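Local structure of putative oxidoreductase molybdopterin-binding subunit (Sulfolobus tokodaii, 4ZOH) at residues K64-A69 against P286-N291; L105-D110 against D626-L631; K113-K118 against D317-H322; L155-V160 against T695-K700; I280-A285 against T323-T328. The protein binds a molybdenum cofactor with pterin cytosine dinucleotide and probably acts as the large catalytic subunit of an oxidoreductase of the xanthine dehydrogenase and aldehyde oxidase family. One frame throughout, in Å; residues are numbered along the deposited sequence.

Overall arrangement
Contacts 3 and 5 are buried, contacts 1 and 4 partly so, and contact 2 lies at the surface. Contacts 3, 4 and 5 all reach one five-stranded mixed sheet. Contact 3 uses a face of strand 313-321, contact 4 an outermost strand, 149-161, and contact 5 the end of strand 272-282 and the loops that follow it and strand 313-321. Contact 1 holds the start of helix 288-304, next to contact 5. Contact 2 also touches contact 5, through Val108 and Asn324. The chemistry differs with place. Contacts 1 and 3 are apolar. Contacts 2 and 4 each have one hydrogen bond across them. Contact 5 is a dense polar network and includes a water.

Contact 1 of 5, residues K64-A69 against P286-N291; sequences KDFPIA and PYPDAN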
# COMPACT_ATOMS: atom_id res chain seq x y z
N LYS A 64 -1.93 22.64 26.61
CA LYS A 64 -1.85 23.66 25.55
C LYS A 64 -3.13 23.73 24.73
O LYS A 64 -3.99 22.85 24.79
CB LYS A 64 -0.62 23.42 24.70
CG LYS A 64 0.63 23.48 25.55
CD LYS A 64 1.80 22.82 24.88
CE LYS A 64 2.85 23.86 24.54
NZ LYS A 64 4.11 23.16 24.15
N ASP A 65 -3.30 24.83 24.04
CA ASP A 65 -4.51 24.97 23.24
C ASP A 65 -4.15 24.84 21.72
O ASP A 65 -4.98 25.15 20.88
CB ASP A 65 -5.17 26.34 23.50
CG ASP A 65 -6.09 26.37 24.76
OD1 ASP A 65 -6.97 25.49 24.91
OD2 ASP A 65 -5.95 27.37 25.54
N PHE A 66 -2.92 24.44 21.39
CA PHE A 66 -2.41 24.29 19.98
C PHE A 66 -1.46 23.11 20.06
O PHE A 66 -0.71 23.03 21.05
CB PHE A 66 -1.68 25.57 19.50
CG PHE A 66 -2.61 26.78 19.39
CD1 PHE A 66 -3.39 27.02 18.21
CD2 PHE A 66 -2.78 27.67 20.51
CE1 PHE A 66 -4.29 28.09 18.16
CE2 PHE A 66 -3.68 28.75 20.45
CZ PHE A 66 -4.45 28.96 19.28
N PRO A 67 -1.46 22.21 19.04
CA PRO A 67 -2.28 22.33 17.80
C PRO A 67 -3.78 22.18 17.97
O PRO A 67 -4.57 22.80 17.19
CB PRO A 67 -1.78 21.17 16.91
CG PRO A 67 -0.94 20.29 17.82
CD PRO A 67 -0.37 21.24 18.88
N ILE A 68 -4.21 21.35 18.92
CA ILE A 68 -5.66 21.12 19.14
C ILE A 68 -6.11 21.94 20.39
O ILE A 68 -5.38 21.98 21.37
CB ILE A 68 -6.00 19.65 19.30
CG1 ILE A 68 -5.43 18.79 18.13
CG2 ILE A 68 -7.55 19.44 19.43
CD1 ILE A 68 -6.05 19.07 16.69
N ALA A 69 -7.28 22.60 20.35
CA ALA A 69 -7.72 23.37 21.50
C ALA A 69 -8.17 22.37 22.53
O ALA A 69 -8.85 21.36 22.17
CB ALA A 69 -8.83 24.30 21.16
N PRO A 286 -3.76 32.58 17.04
CA PRO A 286 -2.35 32.24 17.24
C PRO A 286 -2.07 30.71 17.06
O PRO A 286 -2.09 30.00 18.00
CB PRO A 286 -2.07 32.68 18.69
CG PRO A 286 -3.43 32.84 19.33
CD PRO A 286 -4.46 32.97 18.28
N TYR A 287 -1.79 30.22 15.86
CA TYR A 287 -1.29 28.88 15.70
C TYR A 287 0.15 29.09 15.35
O TYR A 287 0.44 29.74 14.36
CB TYR A 287 -2.10 28.10 14.64
CG TYR A 287 -1.51 26.74 14.22
CD1 TYR A 287 -1.17 25.78 15.19
CD2 TYR A 287 -1.36 26.40 12.84
CE1 TYR A 287 -0.69 24.53 14.83
CE2 TYR A 287 -0.85 25.16 12.46
CZ TYR A 287 -0.52 24.22 13.46
OH TYR A 287 -0.03 22.98 13.18
N PRO A 288 1.09 28.58 16.16
CA PRO A 288 2.46 28.95 15.88
C PRO A 288 2.99 28.65 14.44
O PRO A 288 3.73 29.49 13.87
CB PRO A 288 3.27 28.17 16.95
CG PRO A 288 2.29 28.10 18.10
CD PRO A 288 1.00 27.76 17.39
N ASP A 289 2.69 27.47 13.88
CA ASP A 289 3.22 27.11 12.49
C ASP A 289 2.77 28.10 11.44
O ASP A 289 3.57 28.59 10.67
CB ASP A 289 2.85 25.69 12.08
CG ASP A 289 3.33 24.69 13.07
OD1 ASP A 289 4.25 23.90 12.75
OD2 ASP A 289 2.74 24.71 14.21
N ALA A 290 1.50 28.45 11.48
CA ALA A 290 0.97 29.44 10.56
C ALA A 290 1.48 30.86 10.85
O ALA A 290 1.85 31.60 9.91
CB ALA A 290 -0.53 29.41 10.61
N ASN A 291 1.52 31.25 12.14
CA ASN A 291 1.98 32.62 12.50
C ASN A 291 3.34 32.86 12.03
O ASN A 291 3.63 33.91 11.47
CB ASN A 291 1.92 32.87 14.00
CG ASN A 291 0.53 32.72 14.52
OD1 ASN A 291 0.36 32.55 15.69
ND2 ASN A 291 -0.50 32.80 13.65
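Phe66 meets three consecutive residues, Pro286, Tyr287 and Pro288, and buries more surface than any other residue here. The carbonyl carbon of Pro286 lies over one face of its ring, toward the rim. At the end of that ring, Phe66 CZ is 4.0 Å from Pro286 CG. Nearer the backbone, Phe66 CD1 lies 3.9 Å from Tyr287 CD1. Phe66 CB touches Pro288 CD at 4.1 Å.

Tyr287 has CG anti to the backbone N (chi1 170°), and this carries its ring along to Pro67. There Tyr287 CE1 is 4.1 Å from Pro67 CB. The phenol OH is hydrogen-bonded to Ala221 O, which fixes the end of the ring. Pro67 and Tyr287 also pack on Pro223 and Tyr226 of helix 223-235. No hydrogen bond crosses between the two segments.

Replacing Phe66 with an alanine would probably open a gap beside Pro286 and remove one of the apolar neighbours of the Tyr287 ring. Tyr287 is the N-cap residue of helix 288-304, and its O accepts from Asn291 N at 2.9 Å. The contact is an apolar junction between the a/b hammerhead region and the start of a helix in the molybdopterin cofactor-binding region.

Contact 2 of 5, residues L105-D110 against D626-L631; sequences LDYVLD and DENGQL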
# COMPACT_ATOMS: atom_id res chain seq x y z
N LEU A 105 -17.00 33.47 24.58
CA LEU A 105 -16.23 34.64 24.97
C LEU A 105 -16.32 35.71 23.93
O LEU A 105 -16.86 35.50 22.81
CB LEU A 105 -14.78 34.30 25.21
CG LEU A 105 -14.64 33.10 26.12
CD1 LEU A 105 -13.20 32.61 26.09
CD2 LEU A 105 -15.09 33.48 27.55
N ASP A 106 -15.81 36.87 24.31
CA ASP A 106 -15.77 37.98 23.40
C ASP A 106 -14.60 37.74 22.42
O ASP A 106 -13.53 37.21 22.79
CB ASP A 106 -15.65 39.34 24.17
CG ASP A 106 -15.96 40.58 23.27
OD1 ASP A 106 -16.69 40.47 22.25
OD2 ASP A 106 -15.47 41.68 23.60
N TYR A 107 -14.81 38.21 21.19
CA TYR A 107 -13.89 37.99 20.08
C TYR A 107 -13.69 39.22 19.21
O TYR A 107 -14.53 40.12 19.20
CB TYR A 107 -14.45 36.87 19.25
CG TYR A 107 -15.82 37.11 18.73
CD1 TYR A 107 -16.00 37.64 17.45
CD2 TYR A 107 -16.95 36.73 19.46
CE1 TYR A 107 -17.24 37.85 16.92
CE2 TYR A 107 -18.21 36.96 18.93
CZ TYR A 107 -18.33 37.52 17.65
OH TYR A 107 -19.53 37.74 17.06
N VAL A 108 -12.56 39.25 18.52
CA VAL A 108 -12.27 40.34 17.61
C VAL A 108 -11.90 39.82 16.18
O VAL A 108 -11.06 38.94 16.06
CB VAL A 108 -11.23 41.28 18.25
CG1 VAL A 108 -9.89 40.64 18.43
CG2 VAL A 108 -11.14 42.60 17.50
N LEU A 109 -12.56 40.38 15.15
CA LEU A 109 -12.43 40.06 13.70
C LEU A 109 -11.55 41.05 12.91
O LEU A 109 -10.79 40.68 11.98
CB LEU A 109 -13.84 39.97 13.07
CG LEU A 109 -14.73 38.91 13.73
CD1 LEU A 109 -16.08 38.83 13.03
CD2 LEU A 109 -14.07 37.53 13.78
N ASP A 110 -11.63 42.31 13.30
CA ASP A 110 -10.92 43.35 12.58
C ASP A 110 -9.57 43.61 13.21
O ASP A 110 -9.54 43.95 14.39
CB ASP A 110 -11.87 44.55 12.59
CG ASP A 110 -11.23 45.83 12.03
OD1 ASP A 110 -10.00 45.94 11.78
OD2 ASP A 110 -12.01 46.79 11.89
N ASP A 626 -19.06 36.77 8.51
CA ASP A 626 -20.14 37.56 9.06
C ASP A 626 -19.70 38.05 10.48
O ASP A 626 -18.59 37.72 11.00
CB ASP A 626 -21.41 36.75 9.07
CG ASP A 626 -21.35 35.62 10.12
OD1 ASP A 626 -20.45 35.61 10.99
OD2 ASP A 626 -22.20 34.75 10.09
N GLU A 627 -20.54 38.84 11.13
CA GLU A 627 -20.11 39.44 12.38
C GLU A 627 -20.11 38.45 13.58
O GLU A 627 -19.54 38.75 14.61
CB GLU A 627 -20.94 40.70 12.66
CG GLU A 627 -22.15 40.39 13.51
CD GLU A 627 -23.41 40.96 12.94
OE1 GLU A 627 -23.36 42.12 12.45
OE2 GLU A 627 -24.43 40.25 12.99
N ASN A 628 -20.71 37.26 13.42
CA ASN A 628 -20.44 36.10 14.29
C ASN A 628 -19.13 35.35 14.02
O ASN A 628 -18.96 34.23 14.51
CB ASN A 628 -21.55 35.11 14.14
CG ASN A 628 -22.88 35.68 14.49
OD1 ASN A 628 -22.99 36.43 15.42
ND2 ASN A 628 -23.90 35.34 13.74
N GLY A 629 -18.25 35.91 13.18
CA GLY A 629 -16.97 35.28 12.82
C GLY A 629 -17.12 33.98 12.00
O GLY A 629 -16.20 33.17 12.04
N GLN A 630 -18.26 33.77 11.32
CA GLN A 630 -18.49 32.64 10.38
C GLN A 630 -18.08 33.07 8.97
O GLN A 630 -18.56 34.08 8.43
CB GLN A 630 -19.96 32.21 10.24
CG GLN A 630 -20.83 32.17 11.48
CD GLN A 630 -20.48 31.05 12.40
OE1 GLN A 630 -19.52 31.14 13.17
NE2 GLN A 630 -21.26 30.00 12.35
N LEU A 631 -17.21 32.26 8.38
CA LEU A 631 -16.81 32.45 6.99
C LEU A 631 -18.05 32.32 6.10
O LEU A 631 -18.80 31.34 6.21
CB LEU A 631 -15.73 31.42 6.64
CG LEU A 631 -15.27 31.32 5.19
CD1 LEU A 631 -14.69 32.69 4.74
CD2 LEU A 631 -14.24 30.18 5.06
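Tyr107 and Leu109 reach the turn at 626-629 together, one with a hydroxyl and the other with methyl groups. Tyr107 OH donates to Glu627 O at 2.7 Å. The bond lies in the carbonyl plane, on a lone pair of Glu627 O, with a C=O...donor angle of 134°. Glu627 O lies at the edge of the Tyr107 ring, near its plane. Tyr107 has CG between its backbone N and carbonyl carbon (chi1 57°), and this holds the ring out to the turn. The hydroxyl also lies 3.3 Å from Asn628 CA.

The partner is a type I beta turn from Asp626 to Gly629. Gly629 N donates to Asp626 O at 2.9 Å, and Asp626 N to Gln630 O at 2.7 Å. With positive phi at Gly629, this is the pattern of a type I turn with a G1 bulge. The Asp626 side chain braces it, since OD1 accepts from Gln630 N, which meets it from above the carboxylate plane.

Leu109 puts both methyls on this turn. Its CD1 is 3.4 Å from Asp626 O and 3.6 Å from Gly629 N. Its CD2 lies 3.8 Å from Gly629 CA. A CB on Gly629 would lie tight against Leu109 CD2. On its own side of the contact, the Tyr107 ring also packs against Pro42 and Asn324.

Contact 3 of 5, residues K113-K118 against D317-H322; sequences KALEDK and DAYAVH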
# COMPACT_ATOMS: atom_id res chain seq x y z
N LYS A 113 -9.17 47.01 15.12
CA LYS A 113 -9.71 46.85 16.48
C LYS A 113 -8.76 46.05 17.35
O LYS A 113 -8.43 46.48 18.44
CB LYS A 113 -11.04 46.13 16.47
CG LYS A 113 -12.28 46.99 16.42
CD LYS A 113 -12.49 47.59 15.04
CE LYS A 113 -13.72 48.50 14.95
NZ LYS A 113 -14.99 47.77 14.63
N ALA A 114 -8.25 44.93 16.83
CA ALA A 114 -7.57 43.92 17.66
C ALA A 114 -6.30 44.48 18.25
O ALA A 114 -5.90 44.12 19.40
CB ALA A 114 -7.25 42.65 16.84
N LEU A 115 -5.62 45.29 17.45
CA LEU A 115 -4.35 45.86 17.89
C LEU A 115 -4.50 46.86 19.09
O LEU A 115 -3.51 47.20 19.71
CB LEU A 115 -3.53 46.49 16.74
CG LEU A 115 -3.95 47.75 15.97
CD1 LEU A 115 -3.48 49.05 16.65
CD2 LEU A 115 -3.37 47.71 14.57
N GLU A 116 -5.72 47.28 19.42
CA GLU A 116 -5.94 48.08 20.63
C GLU A 116 -5.91 47.20 21.90
O GLU A 116 -6.07 47.71 23.00
CB GLU A 116 -7.29 48.78 20.57
CG GLU A 116 -7.45 49.94 19.57
CD GLU A 116 -8.92 50.31 19.44
OE1 GLU A 116 -9.77 49.70 20.14
OE2 GLU A 116 -9.26 51.18 18.63
N ASP A 117 -5.77 45.89 21.78
CA ASP A 117 -5.71 44.99 22.95
C ASP A 117 -6.87 45.12 23.93
O ASP A 117 -6.78 44.64 25.02
CB ASP A 117 -4.35 45.09 23.63
CG ASP A 117 -3.29 44.38 22.82
OD1 ASP A 117 -3.68 43.41 22.13
OD2 ASP A 117 -2.11 44.74 22.79
N LYS A 118 -7.97 45.72 23.48
CA LYS A 118 -9.20 45.80 24.24
C LYS A 118 -9.84 44.40 24.42
O LYS A 118 -10.34 44.09 25.50
CB LYS A 118 -10.10 46.84 23.55
CG LYS A 118 -11.35 47.31 24.28
CD LYS A 118 -12.62 46.55 23.89
CE LYS A 118 -13.84 46.96 24.75
NZ LYS A 118 -14.02 46.29 26.08
N ASP A 317 4.92 51.75 8.98
CA ASP A 317 4.74 51.24 10.31
C ASP A 317 4.01 49.91 10.09
O ASP A 317 2.83 49.91 9.70
CB ASP A 317 3.92 52.25 11.16
CG ASP A 317 3.80 51.83 12.67
OD1 ASP A 317 4.72 51.19 13.18
OD2 ASP A 317 2.80 52.17 13.34
N ALA A 318 4.73 48.78 10.26
CA ALA A 318 4.14 47.39 10.03
C ALA A 318 3.59 46.66 11.27
O ALA A 318 4.33 46.41 12.22
CB ALA A 318 5.14 46.49 9.28
N TYR A 319 2.32 46.32 11.24
CA TYR A 319 1.66 45.45 12.21
C TYR A 319 1.24 44.07 11.64
O TYR A 319 0.66 43.99 10.54
CB TYR A 319 0.37 46.09 12.70
CG TYR A 319 0.57 47.30 13.55
CD1 TYR A 319 0.76 48.58 12.94
CD2 TYR A 319 0.57 47.22 14.97
CE1 TYR A 319 0.96 49.71 13.69
CE2 TYR A 319 0.75 48.38 15.76
CZ TYR A 319 0.95 49.60 15.10
OH TYR A 319 1.12 50.76 15.76
N ALA A 320 1.53 42.99 12.40
CA ALA A 320 0.92 41.69 12.18
C ALA A 320 0.13 41.38 13.45
O ALA A 320 0.70 41.18 14.53
CB ALA A 320 2.00 40.63 11.85
N VAL A 321 -1.17 41.27 13.30
CA VAL A 321 -2.06 41.21 14.41
C VAL A 321 -2.90 39.96 14.36
O VAL A 321 -3.42 39.69 13.30
CB VAL A 321 -3.07 42.39 14.34
CG1 VAL A 321 -3.68 42.67 15.72
CG2 VAL A 321 -2.36 43.65 13.90
N HIS A 322 -3.16 39.29 15.52
CA HIS A 322 -4.16 38.19 15.62
C HIS A 322 -5.58 38.66 15.57
O HIS A 322 -5.86 39.77 16.01
CB HIS A 322 -3.98 37.42 16.95
CG HIS A 322 -2.64 36.79 17.08
ND1 HIS A 322 -2.23 35.77 16.24
CD2 HIS A 322 -1.59 37.07 17.87
CE1 HIS A 322 -1.00 35.41 16.57
NE2 HIS A 322 -0.58 36.17 17.56
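Ala114 and Leu115 pack on strand 313-321, in the five-stranded mixed sheet of the molybdopterin cofactor-binding region, Leu115 on Tyr319 and both on Val321. Ala114 and Leu115 belong to the short helix 111-114 and the type I turn that runs from Ala114 to Asp117. Asp117 N closes that turn on Ala114 O at 3.0 Å.

Tyr319 and Val321, two residues apart, share one face of the strand. Ala318 and Ala320, which alternate with them, pack on helix 288-304. Leu115 has CG between its backbone N and carbonyl carbon (chi1 67°), which brings CD2 over a face of the Tyr319 ring. This is a CH-pi contact, with Leu115 CD2 4.2 Å from the centroid of the Tyr319 ring and 19° off the ring normal. The two side chains cross at about a right angle. Tyr319 is also stacked with His132, and its OH makes a weak bond to Asp317 OD2.

Val321 fills the angle between the two residues of the turn. Its CG1 lies 3.7 Å from Ala114 CB and 4.0 Å from Leu115 CB. No hydrogen bond crosses between the segments. Just past the strand, Ala114 CB sits 3.3 Å from His322 O.

Contact 4 of 5, residues L155-V160 against T695-K700; sequences LINQRV and TKMPVK
Ile156 and Thr695 join two chain segments whose touching parts, 155-158 and 695-698, run nearly the same way, 20° apart. Residues 155-160 lie on strand 149-161, an outermost strand of the five-stranded sheet within this chain. Residues 695-700 belong to the C-terminal tail after helix 673-688, and they lie alongside that strand without forming a regular strand themselves. A single backbone hydrogen bond links the two. Ile156 N donates to Thr695 O at 2.9 Å, almost straight (174°) and nearly along the C=O axis. Leu155 CA adds a CA-H...O contact to the same Thr695 O at 3.5 Å. On its other side, the strand pairs with Leu260 and Lys258.

Farther on, Gln158 and Met697 cross at about a right angle. Gln158 CG lies between its backbone N and carbonyl carbon (chi1 82°), and the chain bends again at chi2. This lays the side chain along the Met697 peptide, with Gln158 CG 3.3 Å from Met697 O. The amide end is held by outside partners: Gln158 NE2 donates to the carbonyl oxygens of Glu621 and Gln617. Asn157 OD1 is bonded to Gln617 NE2. Pro698 follows a cis peptide, and its CD is 3.8 Å from Gln158 NE2. The methionine tip curls back to the strand, where Met697 CE meets Gln158 OE1 at 3.5 Å and Asn157 ND2 at 3.8 Å.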
# COMPACT_ATOMS: atom_id res chain seq x y z
N LEU A 155 -5.69 51.27 0.93
CA LEU A 155 -5.85 50.17 -0.04
C LEU A 155 -5.95 48.86 0.70
O LEU A 155 -5.16 48.61 1.60
CB LEU A 155 -4.64 50.11 -0.98
CG LEU A 155 -4.22 51.36 -1.74
CD1 LEU A 155 -2.98 51.07 -2.57
CD2 LEU A 155 -5.42 51.86 -2.54
N ILE A 156 -6.91 48.04 0.30
CA ILE A 156 -7.11 46.76 0.83
C ILE A 156 -6.70 45.65 -0.18
O ILE A 156 -7.05 45.69 -1.39
CB ILE A 156 -8.56 46.57 1.21
CG1 ILE A 156 -8.94 47.66 2.22
CG2 ILE A 156 -8.79 45.12 1.66
CD1 ILE A 156 -10.27 47.43 2.93
N ASN A 157 -5.99 44.65 0.35
CA ASN A 157 -5.68 43.42 -0.33
C ASN A 157 -6.36 42.36 0.48
O ASN A 157 -5.91 42.01 1.58
CB ASN A 157 -4.16 43.31 -0.44
CG ASN A 157 -3.70 42.18 -1.39
OD1 ASN A 157 -3.89 40.99 -1.08
ND2 ASN A 157 -3.00 42.56 -2.52
N GLN A 158 -7.50 41.91 -0.01
CA GLN A 158 -8.43 41.16 0.83
C GLN A 158 -7.95 39.74 1.11
O GLN A 158 -7.05 39.22 0.43
CB GLN A 158 -9.83 41.12 0.20
CG GLN A 158 -10.11 40.06 -0.90
CD GLN A 158 -9.39 40.25 -2.26
OE1 GLN A 158 -8.33 40.85 -2.38
NE2 GLN A 158 -9.99 39.66 -3.30
N ARG A 159 -8.55 39.09 2.11
CA ARG A 159 -8.26 37.67 2.38
C ARG A 159 -8.71 36.75 1.18
O ARG A 159 -9.81 36.89 0.71
CB ARG A 159 -9.04 37.26 3.58
CG ARG A 159 -8.51 36.03 4.26
CD ARG A 159 -9.21 35.92 5.64
NE ARG A 159 -8.55 34.96 6.52
CZ ARG A 159 -7.41 35.17 7.15
NH1 ARG A 159 -6.87 34.18 7.89
NH2 ARG A 159 -6.77 36.32 7.03
N VAL A 160 -7.90 35.79 0.79
CA VAL A 160 -8.38 34.78 -0.19
C VAL A 160 -8.06 33.38 0.36
O VAL A 160 -7.39 33.27 1.39
CB VAL A 160 -7.66 34.97 -1.56
CG1 VAL A 160 -8.06 36.32 -2.23
CG2 VAL A 160 -6.16 34.88 -1.36
N THR A 695 -10.29 50.80 -4.35
CA THR A 695 -9.53 50.75 -3.08
C THR A 695 -9.59 49.35 -2.48
O THR A 695 -8.80 49.02 -1.61
CB THR A 695 -10.07 51.75 -2.00
OG1 THR A 695 -11.46 51.56 -1.84
CG2 THR A 695 -9.82 53.22 -2.38
N LYS A 696 -10.51 48.52 -2.95
CA LYS A 696 -10.65 47.16 -2.40
C LYS A 696 -10.98 46.11 -3.48
O LYS A 696 -11.46 46.46 -4.54
CB LYS A 696 -11.71 47.16 -1.31
CG LYS A 696 -13.06 47.67 -1.75
CD LYS A 696 -14.20 46.99 -0.96
CE LYS A 696 -14.94 47.93 -0.02
NZ LYS A 696 -15.76 48.94 -0.74
N MET A 697 -10.74 44.83 -3.17
CA MET A 697 -11.04 43.73 -4.08
C MET A 697 -11.84 42.63 -3.33
O MET A 697 -11.78 42.58 -2.13
CB MET A 697 -9.75 43.12 -4.56
CG MET A 697 -8.85 44.05 -5.29
SD MET A 697 -7.29 43.35 -5.80
CE MET A 697 -6.33 43.09 -4.24
N PRO A 698 -12.52 41.69 -4.02
CA PRO A 698 -12.71 41.68 -5.47
C PRO A 698 -13.55 42.95 -5.92
O PRO A 698 -14.33 43.51 -5.12
CB PRO A 698 -13.55 40.38 -5.68
CG PRO A 698 -14.47 40.38 -4.47
CD PRO A 698 -13.56 40.86 -3.35
N VAL A 699 -13.43 43.37 -7.18
CA VAL A 699 -14.32 44.42 -7.67
C VAL A 699 -15.70 43.81 -7.79
O VAL A 699 -15.93 42.88 -8.55
CB VAL A 699 -13.80 44.98 -9.01
CG1 VAL A 699 -14.34 46.36 -9.25
CG2 VAL A 699 -12.31 45.17 -8.97
N LYS A 700 -16.65 44.30 -7.04
CA LYS A 700 -18.00 43.74 -7.20
C LYS A 700 -18.76 44.31 -8.43
O LYS A 700 -18.58 45.49 -8.79
CB LYS A 700 -18.83 44.02 -5.95
CG LYS A 700 -18.41 43.28 -4.65
CD LYS A 700 -19.32 43.78 -3.52
CE LYS A 700 -19.78 42.70 -2.55
NZ LYS A 700 -19.23 43.07 -1.22

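Contact 5 of 5, residues I280-A285 against T323-T328; sequences IANLGA and TNITPT
Asn282 and Thr323 belong to a buried polar network between two loops of the molybdopterin cofactor-binding region. Here strands 272-282 and 313-321 give way to loops, and the Thr328 side chain is about 13 Å from the bound molybdenum atom. Asn282 has CG anti to the backbone N (chi1 -171°), which carries its amide to Thr323 and to the N of Gly284. Asn282 OD1 is gripped twice. Gly284 N donates to it at 2.8 Å, forming an Asx turn. Thr323 OG1 also donates to Asn282 OD1 at 2.8 Å, in the carbonyl plane and on a lone pair.

Ile325 CD1 touches the amide, 3.7 Å from Asn282 ND2. With an alanine in place of Asn282, Thr323 OG1 and Gly284 N would probably lose their shared acceptor, and the turn would be freer to shift.

The backbones are tied as well. Ala285 N donates to Ile325 O at 2.6 Å. Thr328 N meets Leu283 O at 2.9 Å, from above its carbonyl plane. A water donates to both Leu283 O and Thr328 O. Thr328 OG1 donates to Asn282 O and is also bonded to Arg159 NH1. Gly284 has positive phi, and a CB there would clash with the carbonyl oxygens of Ile325 and Thr326. The site is an Asx turn with a glycine at its end, buried where neighbouring strands of a mixed sheet run out into loops.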
# COMPACT_ATOMS: atom_id res chain seq x y z
N ILE A 280 -1.32 47.17 8.00
CA ILE A 280 -1.89 46.22 8.95
C ILE A 280 -2.19 44.79 8.36
O ILE A 280 -3.13 44.63 7.51
CB ILE A 280 -3.17 46.76 9.59
CG1 ILE A 280 -2.85 47.98 10.49
CG2 ILE A 280 -3.77 45.70 10.50
CD1 ILE A 280 -4.08 48.82 10.80
N ALA A 281 -1.48 43.77 8.86
CA ALA A 281 -1.65 42.37 8.37
C ALA A 281 -2.40 41.50 9.37
O ALA A 281 -2.17 41.61 10.57
CB ALA A 281 -0.30 41.77 8.04
N ASN A 282 -3.40 40.76 8.89
CA ASN A 282 -4.23 39.93 9.73
C ASN A 282 -3.69 38.47 9.81
O ASN A 282 -3.81 37.69 8.84
CB ASN A 282 -5.67 40.00 9.23
CG ASN A 282 -6.63 39.33 10.17
OD1 ASN A 282 -6.21 38.54 10.97
ND2 ASN A 282 -7.92 39.57 10.01
N LEU A 283 -3.04 38.12 10.92
CA LEU A 283 -2.60 36.73 11.13
C LEU A 283 -3.65 35.72 11.48
O LEU A 283 -3.36 34.51 11.47
CB LEU A 283 -1.54 36.67 12.19
CG LEU A 283 -0.27 37.42 11.91
CD1 LEU A 283 0.72 37.22 13.04
CD2 LEU A 283 0.38 37.10 10.57
N GLY A 284 -4.87 36.19 11.77
CA GLY A 284 -5.91 35.32 12.35
C GLY A 284 -5.38 34.70 13.69
O GLY A 284 -4.51 35.28 14.31
N ALA A 285 -5.87 33.53 14.10
CA ALA A 285 -5.61 32.97 15.48
C ALA A 285 -4.17 32.56 15.75
O ALA A 285 -3.37 32.32 14.81
CB ALA A 285 -6.59 31.84 15.81
N THR A 323 -6.47 37.82 15.06
CA THR A 323 -7.89 38.04 15.20
C THR A 323 -8.48 36.63 15.38
O THR A 323 -7.80 35.65 15.10
CB THR A 323 -8.54 38.78 13.93
OG1 THR A 323 -8.38 37.98 12.73
CG2 THR A 323 -7.92 40.16 13.68
N ASN A 324 -9.75 36.53 15.75
CA ASN A 324 -10.44 35.25 15.96
C ASN A 324 -10.89 34.55 14.70
O ASN A 324 -12.08 34.23 14.58
CB ASN A 324 -11.60 35.39 16.96
CG ASN A 324 -11.11 35.69 18.37
OD1 ASN A 324 -11.16 36.83 18.81
ND2 ASN A 324 -10.55 34.65 19.05
N ILE A 325 -9.93 34.32 13.76
CA ILE A 325 -10.23 33.56 12.53
C ILE A 325 -9.11 32.62 12.24
O ILE A 325 -7.95 32.67 12.84
CB ILE A 325 -10.49 34.49 11.29
CG1 ILE A 325 -9.21 35.26 10.93
CG2 ILE A 325 -11.68 35.41 11.54
CD1 ILE A 325 -9.38 36.17 9.72
N THR A 326 -9.45 31.72 11.33
CA THR A 326 -8.50 30.75 10.82
C THR A 326 -7.09 31.35 10.73
O THR A 326 -6.89 32.38 10.06
CB THR A 326 -8.94 30.32 9.37
OG1 THR A 326 -10.32 29.98 9.40
CG2 THR A 326 -8.16 29.13 8.98
N PRO A 327 -6.07 30.72 11.33
CA PRO A 327 -4.77 31.35 11.12
C PRO A 327 -4.35 31.52 9.61
O PRO A 327 -4.50 30.59 8.82
CB PRO A 327 -3.81 30.37 11.81
CG PRO A 327 -4.66 29.65 12.81
CD PRO A 327 -5.91 29.43 12.02
N THR A 328 -3.70 32.63 9.28
CA THR A 328 -3.35 33.02 7.93
C THR A 328 -2.05 32.29 7.56
O THR A 328 -1.20 32.10 8.41
CB THR A 328 -3.13 34.56 7.89
OG1 THR A 328 -4.26 35.21 8.52
CG2 THR A 328 -2.93 35.07 6.36
O HOH W 1 -1.01 33.41 10.86